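PDB 3HSI: phosphatidylserine synthase from Haemophilus influenzae, which is an enzyme of the phospholipase D superfamily, built as two alpha/beta halves around mixed beta-sheets. Local coordinates for residues C[47-52]-C[81-86]; C[277-282]-C[379-384]; C[301-306]-C[349-354]. One frame throughout, in Å; residues are numbered along the deposited sequence.

The three contacts sample the two halves of the chain. Contact 1 joins the beginnings of two neighbouring parallel strands, 52-56 and 84-90, in one mixed sheet, while contacts 2 and 3 lie together in the PLD-like domain, with centres about 14 Å apart. These two touch: Thr278 N lies 3.3 Å from Ile304 O, a probable hydrogen bond, so the loop of contact 2 leaves strand 273-277 right beside strand 300-306, which contact 3 pairs with 351-356. Contact 2 is nearest the middle of the chain and includes Asn381, which meets Lys366 of the second HxK motif. Contact 1 is about 34 Å from contact 2 and 43 Å from contact 3, centre to centre.

Contact 1 of 3, residues C[47-52]-C[81-86]; sequences RNAKKR and PHLDVK
Leu83 turns its CG away from its own backbone N (chi1 -167°), and this carries CD1 across to the main chain of 49-52, whereas Arg52 tucks CG between its N and carbonyl carbon (chi1 69°), leaving CB to meet Asp84. Leu83 CD1 rests against the peptide carbons, 3.5 Å from Lys50 C and 3.6 Å from Lys51 C, and reaches Ala49 CB at 4.3 Å. Beside this methyl contact Asp84 N gives a nearly straight bond to Lys51 O (3.0 Å, 169° at the hydrogen), arriving tilted from the carbonyl plane. Arg52 CA approaches Asp84 O at 3.1 Å in a CA-H...O contact, and Arg52 CB and Asp84 CB stand 4.1 Å apart on the same face of the sheet. Their charged ends then part. Each oxygen of the Asp84 carboxylate has a partner: Lys86 NZ meets the syn lone pair of OD1 at 2.8 Å in a salt bridge, and Tyr54 OH bonds to OD2. Arg52 instead runs extended to the backbone oxygen of Asp149 and to Asp185 of helix 181-195. Asp149, in the first phospholipase D motif, also takes the backbone N-H groups of Lys50 and Lys51 with its carboxylate. Leu83 packs on Val76 of helix 64-79, the connection between strands 52-56 and 84-90, so the contact marks the start of both parallel strands in a beta-alpha-beta crossover.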
loop_
_atom_site.group_PDB
_atom_site.type_symbol
_atom_site.label_atom_id
_atom_site.label_comp_id
_atom_site.label_asym_id
_atom_site.label_seq_id
_atom_site.Cartn_x
_atom_site.Cartn_y
_atom_site.Cartn_z
ATOM N N ARG C 47 -2.852 -29.339 -27.932
ATOM C CA ARG C 47 -2.794 -30.125 -29.182
ATOM C C ARG C 47 -4.104 -30.188 -29.911
ATOM O O ARG C 47 -4.129 -30.354 -31.126
ATOM C CB ARG C 47 -2.315 -31.549 -28.938
ATOM C CG ARG C 47 -0.862 -31.634 -28.546
ATOM C CD ARG C 47 -0.421 -33.010 -28.088
ATOM N NE ARG C 47 1.023 -33.001 -27.911
ATOM C CZ ARG C 47 1.751 -34.016 -27.447
ATOM N NH1 ARG C 47 1.177 -35.150 -27.080
ATOM N NH2 ARG C 47 3.066 -33.890 -27.340
ATOM N N ASN C 48 -5.204 -30.093 -29.183
ATOM C CA ASN C 48 -6.502 -30.215 -29.821
ATOM C C ASN C 48 -7.182 -28.910 -30.168
ATOM O O ASN C 48 -8.191 -28.924 -30.867
ATOM C CB ASN C 48 -7.401 -31.132 -29.008
ATOM C CG ASN C 48 -6.908 -32.540 -29.058
ATOM O OD1 ASN C 48 -6.988 -33.195 -30.110
ATOM N ND2 ASN C 48 -6.310 -33.002 -27.968
ATOM N N ALA C 49 -6.616 -27.797 -29.709
ATOM C CA ALA C 49 -7.190 -26.478 -29.925
ATOM C C ALA C 49 -7.259 -26.126 -31.403
ATOM O O ALA C 49 -6.307 -26.355 -32.151
ATOM C CB ALA C 49 -6.391 -25.427 -29.175
ATOM N N LYS C 50 -8.404 -25.588 -31.812
ATOM C CA LYS C 50 -8.638 -25.177 -33.178
ATOM C C LYS C 50 -8.904 -23.674 -33.370
ATOM O O LYS C 50 -8.633 -23.153 -34.433
ATOM C CB LYS C 50 -9.806 -25.971 -33.770
ATOM C CG LYS C 50 -9.407 -27.317 -34.340
ATOM C CD LYS C 50 -9.916 -28.401 -33.449
ATOM C CE LYS C 50 -9.388 -29.781 -33.860
ATOM N NZ LYS C 50 -9.782 -30.748 -32.780
ATOM N N LYS C 51 -9.426 -22.991 -32.356
ATOM C CA LYS C 51 -9.807 -21.586 -32.485
ATOM C C LYS C 51 -8.980 -20.636 -31.630
ATOM O O LYS C 51 -8.503 -19.620 -32.111
ATOM C CB LYS C 51 -11.304 -21.435 -32.164
ATOM C CG LYS C 51 -12.190 -22.158 -33.217
ATOM C CD LYS C 51 -13.468 -22.723 -32.607
ATOM C CE LYS C 51 -14.476 -23.079 -33.710
ATOM N NZ LYS C 51 -15.902 -23.024 -33.219
ATOM N N ARG C 52 -8.794 -20.960 -30.360
ATOM C CA ARG C 52 -8.129 -20.010 -29.456
ATOM C C ARG C 52 -7.482 -20.679 -28.256
ATOM O O ARG C 52 -7.905 -21.782 -27.837
ATOM C CB ARG C 52 -9.130 -18.974 -28.945
ATOM C CG ARG C 52 -10.175 -19.587 -27.980
ATOM C CD ARG C 52 -11.384 -18.696 -27.834
ATOM N NE ARG C 52 -12.417 -19.408 -27.092
ATOM C CZ ARG C 52 -13.614 -18.918 -26.784
ATOM N NH1 ARG C 52 -13.966 -17.682 -27.148
ATOM N NH2 ARG C 52 -14.456 -19.677 -26.104
ATOM N N PRO C 81 -2.436 -21.336 -38.645
ATOM C CA PRO C 81 -1.982 -19.926 -38.615
ATOM C C PRO C 81 -2.984 -18.906 -38.058
ATOM O O PRO C 81 -2.560 -17.859 -37.573
ATOM C CB PRO C 81 -1.657 -19.594 -40.078
ATOM C CG PRO C 81 -1.977 -20.817 -40.887
ATOM C CD PRO C 81 -2.251 -21.970 -39.963
ATOM N N HIS C 82 -4.283 -19.205 -38.100
ATOM C CA HIS C 82 -5.302 -18.289 -37.553
ATOM C C HIS C 82 -5.680 -18.541 -36.090
ATOM O O HIS C 82 -6.586 -17.888 -35.561
ATOM C CB HIS C 82 -6.570 -18.281 -38.419
ATOM C CG HIS C 82 -6.296 -18.133 -39.881
ATOM N ND1 HIS C 82 -5.445 -17.169 -40.385
ATOM C CD2 HIS C 82 -6.763 -18.820 -40.947
ATOM C CE1 HIS C 82 -5.383 -17.290 -41.696
ATOM N NE2 HIS C 82 -6.170 -18.287 -42.061
ATOM N N LEU C 83 -5.000 -19.477 -35.430
ATOM C CA LEU C 83 -5.238 -19.703 -34.021
ATOM C C LEU C 83 -5.016 -18.397 -33.243
ATOM O O LEU C 83 -3.970 -17.763 -33.330
ATOM C CB LEU C 83 -4.332 -20.816 -33.500
ATOM C CG LEU C 83 -4.639 -21.430 -32.117
ATOM C CD1 LEU C 83 -5.872 -22.330 -32.127
ATOM C CD2 LEU C 83 -3.428 -22.235 -31.696
ATOM N N ASP C 84 -6.023 -17.988 -32.497
ATOM C CA ASP C 84 -5.925 -16.790 -31.676
ATOM C C ASP C 84 -5.262 -17.194 -30.348
ATOM O O ASP C 84 -5.921 -17.785 -29.507
ATOM C CB ASP C 84 -7.343 -16.229 -31.474
ATOM C CG ASP C 84 -7.384 -14.983 -30.600
ATOM O OD1 ASP C 84 -6.325 -14.329 -30.388
ATOM O OD2 ASP C 84 -8.497 -14.671 -30.119
ATOM N N VAL C 85 -3.955 -16.938 -30.191
ATOM C CA VAL C 85 -3.221 -17.273 -28.941
ATOM C C VAL C 85 -2.831 -16.002 -28.177
ATOM O O VAL C 85 -2.128 -15.155 -28.721
ATOM C CB VAL C 85 -1.919 -18.116 -29.182
ATOM C CG1 VAL C 85 -1.283 -18.538 -27.838
ATOM C CG2 VAL C 85 -2.190 -19.322 -29.987
ATOM N N LYS C 86 -3.254 -15.890 -26.914
ATOM C CA LYS C 86 -2.882 -14.746 -26.067
ATOM C C LYS C 86 -2.487 -15.263 -24.714
ATOM O O LYS C 86 -3.226 -16.033 -24.118
ATOM C CB LYS C 86 -4.028 -13.726 -25.936
ATOM C CG LYS C 86 -4.505 -13.221 -27.299
ATOM C CD LYS C 86 -4.592 -11.716 -27.392
ATOM C CE LYS C 86 -4.853 -11.275 -28.828
ATOM N NZ LYS C 86 -6.208 -11.721 -29.288
#

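Contact 2 of 3, residues C[277-282]-C[379-384]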
loop_
_atom_site.group_PDB
_atom_site.type_symbol
_atom_site.label_atom_id
_atom_site.label_comp_id
_atom_site.label_asym_id
_atom_site.label_seq_id
_atom_site.Cartn_x
_atom_site.Cartn_y
_atom_site.Cartn_z
ATOM N N CYS C 277 -8.592 -23.887 2.272
ATOM C CA CYS C 277 -7.201 -24.172 1.913
ATOM C C CYS C 277 -6.522 -22.848 1.682
ATOM O O CYS C 277 -7.066 -21.978 1.001
ATOM C CB CYS C 277 -7.136 -24.991 0.636
ATOM S SG CYS C 277 -7.296 -26.756 0.951
ATOM N N THR C 278 -5.337 -22.685 2.247
ATOM C CA THR C 278 -4.539 -21.508 1.981
ATOM C C THR C 278 -3.086 -21.984 2.042
ATOM O O THR C 278 -2.757 -22.873 2.868
ATOM C CB THR C 278 -4.849 -20.355 3.038
ATOM O OG1 THR C 278 -4.070 -19.198 2.738
ATOM C CG2 THR C 278 -4.511 -20.762 4.435
ATOM N N PRO C 279 -2.203 -21.411 1.188
ATOM C CA PRO C 279 -0.776 -21.774 1.236
ATOM C C PRO C 279 -0.104 -21.423 2.564
ATOM O O PRO C 279 0.517 -22.297 3.191
ATOM C CB PRO C 279 -0.164 -20.947 0.113
ATOM C CG PRO C 279 -1.344 -20.487 -0.710
ATOM C CD PRO C 279 -2.471 -20.356 0.198
ATOM N N TYR C 280 -0.256 -20.172 2.989
ATOM C CA TYR C 280 0.338 -19.649 4.242
ATOM C C TYR C 280 -0.801 -19.313 5.177
ATOM O O TYR C 280 -1.810 -18.791 4.736
ATOM C CB TYR C 280 1.161 -18.350 3.989
ATOM C CG TYR C 280 1.804 -18.316 2.611
ATOM C CD1 TYR C 280 2.919 -19.103 2.330
ATOM C CD2 TYR C 280 1.249 -17.565 1.570
ATOM C CE1 TYR C 280 3.500 -19.131 1.057
ATOM C CE2 TYR C 280 1.818 -17.578 0.281
ATOM C CZ TYR C 280 2.958 -18.364 0.038
ATOM O OH TYR C 280 3.550 -18.403 -1.219
ATOM N N PHE C 281 -0.630 -19.563 6.466
ATOM C CA PHE C 281 -1.566 -19.061 7.440
ATOM C C PHE C 281 -1.406 -17.554 7.636
ATOM O O PHE C 281 -0.645 -17.111 8.498
ATOM C CB PHE C 281 -1.399 -19.772 8.777
ATOM C CG PHE C 281 -2.471 -19.456 9.735
ATOM C CD1 PHE C 281 -3.717 -20.085 9.627
ATOM C CD2 PHE C 281 -2.270 -18.509 10.726
ATOM C CE1 PHE C 281 -4.723 -19.812 10.510
ATOM C CE2 PHE C 281 -3.285 -18.209 11.620
ATOM C CZ PHE C 281 -4.511 -18.860 11.511
ATOM N N ASN C 282 -2.150 -16.771 6.862
ATOM C CA ASN C 282 -2.022 -15.288 6.948
ATOM C C ASN C 282 -3.303 -14.600 6.502
ATOM O O ASN C 282 -3.276 -13.866 5.526
ATOM C CB ASN C 282 -0.813 -14.784 6.109
ATOM C CG ASN C 282 -0.535 -13.284 6.301
ATOM O OD1 ASN C 282 -0.664 -12.756 7.403
ATOM N ND2 ASN C 282 -0.150 -12.598 5.219
ATOM N N GLY C 379 -7.795 -18.172 -7.313
ATOM C CA GLY C 379 -6.374 -17.996 -7.146
ATOM C C GLY C 379 -6.078 -17.139 -5.929
ATOM O O GLY C 379 -4.918 -16.871 -5.640
ATOM N N ASN C 380 -7.116 -16.751 -5.193
ATOM C CA ASN C 380 -6.965 -15.843 -4.029
ATOM C C ASN C 380 -6.284 -16.566 -2.836
ATOM O O ASN C 380 -6.762 -17.583 -2.350
ATOM C CB ASN C 380 -8.340 -15.242 -3.677
ATOM C CG ASN C 380 -8.270 -14.147 -2.624
ATOM O OD1 ASN C 380 -7.595 -14.271 -1.601
ATOM N ND2 ASN C 380 -8.992 -13.077 -2.866
ATOM N N ASN C 381 -5.143 -16.035 -2.395
ATOM C CA ASN C 381 -4.371 -16.611 -1.286
ATOM C C ASN C 381 -4.999 -16.313 0.063
ATOM O O ASN C 381 -4.463 -16.722 1.101
ATOM C CB ASN C 381 -2.930 -16.064 -1.273
ATOM C CG ASN C 381 -2.083 -16.596 -2.404
ATOM O OD1 ASN C 381 -2.174 -17.761 -2.761
ATOM N ND2 ASN C 381 -1.239 -15.747 -2.964
ATOM N N LEU C 382 -6.127 -15.611 0.092
ATOM C CA LEU C 382 -6.758 -15.326 1.386
ATOM C C LEU C 382 -5.791 -14.632 2.349
ATOM O O LEU C 382 -5.664 -15.005 3.536
ATOM C CB LEU C 382 -7.317 -16.613 2.001
ATOM C CG LEU C 382 -8.420 -17.239 1.128
ATOM C CD1 LEU C 382 -8.787 -18.665 1.597
ATOM C CD2 LEU C 382 -9.637 -16.321 1.137
ATOM N N ASN C 383 -5.107 -13.611 1.830
ATOM C CA ASN C 383 -4.173 -12.801 2.629
ATOM C C ASN C 383 -4.427 -11.298 2.443
ATOM O O ASN C 383 -5.125 -10.918 1.517
ATOM C CB ASN C 383 -2.721 -13.196 2.297
ATOM C CG ASN C 383 -2.330 -12.938 0.845
ATOM O OD1 ASN C 383 -3.120 -12.482 -0.000
ATOM N ND2 ASN C 383 -1.089 -13.234 0.546
ATOM N N PRO C 384 -3.861 -10.429 3.310
ATOM C CA PRO C 384 -4.080 -8.991 3.095
ATOM C C PRO C 384 -3.679 -8.413 1.715
ATOM O O PRO C 384 -4.335 -7.469 1.281
ATOM C CB PRO C 384 -3.238 -8.341 4.194
ATOM C CG PRO C 384 -3.249 -9.444 5.301
ATOM C CD PRO C 384 -3.053 -10.680 4.516
HETATM O O HOH W 1 -4.042 -17.046 4.456
HETATM O O HOH W 2 -1.895 -16.877 2.439
#
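Asn282 packs closely on Asn383 and Pro384 at one end of this buried contact, whereas two waters link Thr278, Tyr280 and Asn381 on the other side. At the tightly packed end, Asn282 O takes a CA-H...O contact from Asn383 CA at 3.2 Å and also faces Pro384 CD. The side chain of Asn282 crosses the proline ring at about a right angle, bringing ND2 to 3.5 Å from Pro384 CD. The amides of Asn282 and Asn383 are turned 83° against each other and find their partners beyond the contact: Asn282 ND2 bonds to Lys455 O, and Asn383 OD1 accepts from Ala386 N.

The loop 379-384 is shaped by an Asx turn, in which Leu382 N, in the plane of the Asn380 side-chain carbonyl, donates to Asn380 OD1 at 2.6 Å. Next to this turn Asn381 meets the HxK motif of the phospholipase D family: its Lys366 bonds to both Asn381 OD1 and Gly379 O. Asn381 OD1 also has Pro279 CG against it at 3.5 Å, the two side chains again crossing nearly perpendicularly.

On the wetter side, Thr278 swings OG1 opposite its backbone N (chi1 -179°), which puts it 3.0 Å from Asn381 O, although its single proton has another acceptor within reach. One water donates to Thr278 OG1 at 2.8 Å, accepts from Asn282 N and can also donate to Leu382 O; a second sits between Tyr280 O and Asn381 O, 2.9 Å from the latter. Beside them Pro279 CB lies over the centre of the Tyr280 ring.

Contact 3 of 3, residues C[301-306]-C[349-354]; sequences VEIIVG and GQLVVR
Strands 301-306 and 351-354 run parallel, 10° apart and 4.7 Å between axes, as neighbours in the mixed sheet of the PLD-like domain; helices 327-341 and 343-348 lie in the connection between them, a beta-alpha-beta arrangement. Five backbone bonds join the pair in the usual parallel ladder. Val301 N binds Gln350 O, then Val352 N bonds to Val301 O and Ile303 N to Val352 O, both at 2.8 Å. Arg354 takes part through both N and O, bonding to Ile303 O and Val305 N.

Val301, Ile303, Leu351 and Val353 share one face. Leu351, its CG anti to the backbone N, sends CD1 obliquely across the seam, to 3.9 Å from Val301 CG1 and 4.1 Å from Ile303 CD1, and Phe338 of helix 327-341 and Leu295 of helix 285-296 close over it. On the other face Glu302 and Val352 lie side by side, Glu302 CG being 4.0 Å from Val352 CG1. The extended Glu302 chain ends at Arg354, but its carboxylate also forms a salt bridge with Arg416, while Arg354 NH1 bonds to Thr419 OG1. With carboxylate and guanidinium planes 44° apart, Arg354 NE reaches Glu302 OE2 at 3.0 Å in a salt bridge whose hydrogen bond is weak and bent (120°).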
loop_
_atom_site.group_PDB
_atom_site.type_symbol
_atom_site.label_atom_id
_atom_site.label_comp_id
_atom_site.label_asym_id
_atom_site.label_seq_id
_atom_site.Cartn_x
_atom_site.Cartn_y
_atom_site.Cartn_z
ATOM N N VAL C 301 -14.992 -25.773 11.465
ATOM C CA VAL C 301 -14.028 -25.130 10.593
ATOM C C VAL C 301 -12.840 -26.056 10.432
ATOM O O VAL C 301 -12.293 -26.573 11.417
ATOM C CB VAL C 301 -13.500 -23.757 11.169
ATOM C CG1 VAL C 301 -12.428 -23.145 10.210
ATOM C CG2 VAL C 301 -14.660 -22.786 11.442
ATOM N N GLU C 302 -12.450 -26.255 9.181
ATOM C CA GLU C 302 -11.282 -27.032 8.871
ATOM C C GLU C 302 -10.308 -26.141 8.082
ATOM O O GLU C 302 -10.671 -25.556 7.089
ATOM C CB GLU C 302 -11.697 -28.270 8.051
ATOM C CG GLU C 302 -10.520 -29.120 7.631
ATOM C CD GLU C 302 -10.909 -30.308 6.759
ATOM O OE1 GLU C 302 -12.128 -30.512 6.495
ATOM O OE2 GLU C 302 -9.985 -31.062 6.351
ATOM N N ILE C 303 -9.062 -26.053 8.518
ATOM C CA ILE C 303 -8.087 -25.239 7.809
ATOM C C ILE C 303 -6.922 -26.116 7.431
ATOM O O ILE C 303 -6.397 -26.864 8.272
ATOM C CB ILE C 303 -7.613 -24.047 8.679
ATOM C CG1 ILE C 303 -8.832 -23.208 9.112
ATOM C CG2 ILE C 303 -6.563 -23.220 7.896
ATOM C CD1 ILE C 303 -8.539 -22.092 10.179
ATOM N N ILE C 304 -6.553 -26.076 6.157
ATOM C CA ILE C 304 -5.470 -26.901 5.671
ATOM C C ILE C 304 -4.387 -25.980 5.135
ATOM O O ILE C 304 -4.626 -25.224 4.217
ATOM C CB ILE C 304 -5.952 -27.870 4.527
ATOM C CG1 ILE C 304 -7.299 -28.501 4.906
ATOM C CG2 ILE C 304 -4.872 -28.923 4.228
ATOM C CD1 ILE C 304 -7.888 -29.618 3.879
ATOM N N VAL C 305 -3.198 -26.045 5.723
ATOM C CA VAL C 305 -2.042 -25.267 5.275
ATOM C C VAL C 305 -0.852 -26.187 5.167
ATOM O O VAL C 305 -0.892 -27.319 5.648
ATOM C CB VAL C 305 -1.688 -24.124 6.282
ATOM C CG1 VAL C 305 -2.736 -23.055 6.216
ATOM C CG2 VAL C 305 -1.582 -24.673 7.703
ATOM N N GLY C 306 0.205 -25.704 4.530
ATOM C CA GLY C 306 1.454 -26.407 4.499
ATOM C C GLY C 306 2.185 -26.292 5.823
ATOM O O GLY C 306 2.127 -25.250 6.512
ATOM N N GLY C 349 -12.653 -30.856 18.586
ATOM C CA GLY C 349 -12.733 -31.229 17.166
ATOM C C GLY C 349 -13.629 -30.289 16.375
ATOM O O GLY C 349 -13.923 -30.520 15.186
ATOM N N GLN C 350 -14.066 -29.210 17.019
ATOM C CA GLN C 350 -14.856 -28.211 16.324
ATOM C C GLN C 350 -14.003 -27.507 15.260
ATOM O O GLN C 350 -14.496 -27.163 14.188
ATOM C CB GLN C 350 -15.459 -27.196 17.310
ATOM C CG GLN C 350 -16.549 -26.325 16.659
ATOM C CD GLN C 350 -16.942 -25.139 17.515
ATOM O OE1 GLN C 350 -16.677 -25.113 18.724
ATOM N NE2 GLN C 350 -17.548 -24.132 16.886
ATOM N N LEU C 351 -12.739 -27.256 15.596
ATOM C CA LEU C 351 -11.765 -26.719 14.649
ATOM C C LEU C 351 -10.767 -27.805 14.339
ATOM O O LEU C 351 -10.195 -28.414 15.244
ATOM C CB LEU C 351 -11.043 -25.499 15.235
ATOM C CG LEU C 351 -9.795 -24.920 14.549
ATOM C CD1 LEU C 351 -10.104 -24.367 13.147
ATOM C CD2 LEU C 351 -9.225 -23.768 15.378
ATOM N N VAL C 352 -10.584 -28.055 13.056
ATOM C CA VAL C 352 -9.630 -29.028 12.567
ATOM C C VAL C 352 -8.531 -28.264 11.826
ATOM O O VAL C 352 -8.805 -27.484 10.914
ATOM C CB VAL C 352 -10.306 -30.078 11.638
ATOM C CG1 VAL C 352 -9.249 -30.958 10.920
ATOM C CG2 VAL C 352 -11.239 -30.993 12.477
ATOM N N VAL C 353 -7.292 -28.464 12.242
ATOM C CA VAL C 353 -6.186 -27.802 11.593
ATOM C C VAL C 353 -5.359 -28.922 11.029
ATOM O O VAL C 353 -4.966 -29.818 11.765
ATOM C CB VAL C 353 -5.373 -26.926 12.583
ATOM C CG1 VAL C 353 -4.049 -26.437 11.938
ATOM C CG2 VAL C 353 -6.204 -25.733 13.026
ATOM N N ARG C 354 -5.119 -28.892 9.729
ATOM C CA ARG C 354 -4.336 -29.937 9.105
ATOM C C ARG C 354 -3.084 -29.367 8.505
ATOM O O ARG C 354 -3.131 -28.311 7.875
ATOM C CB ARG C 354 -5.118 -30.582 7.974
ATOM C CG ARG C 354 -5.981 -31.686 8.415
ATOM C CD ARG C 354 -6.887 -31.965 7.273
ATOM N NE ARG C 354 -7.928 -32.894 7.655
ATOM C CZ ARG C 354 -7.779 -34.207 7.717
ATOM N NH1 ARG C 354 -6.610 -34.794 7.446
ATOM N NH2 ARG C 354 -8.823 -34.934 8.056
#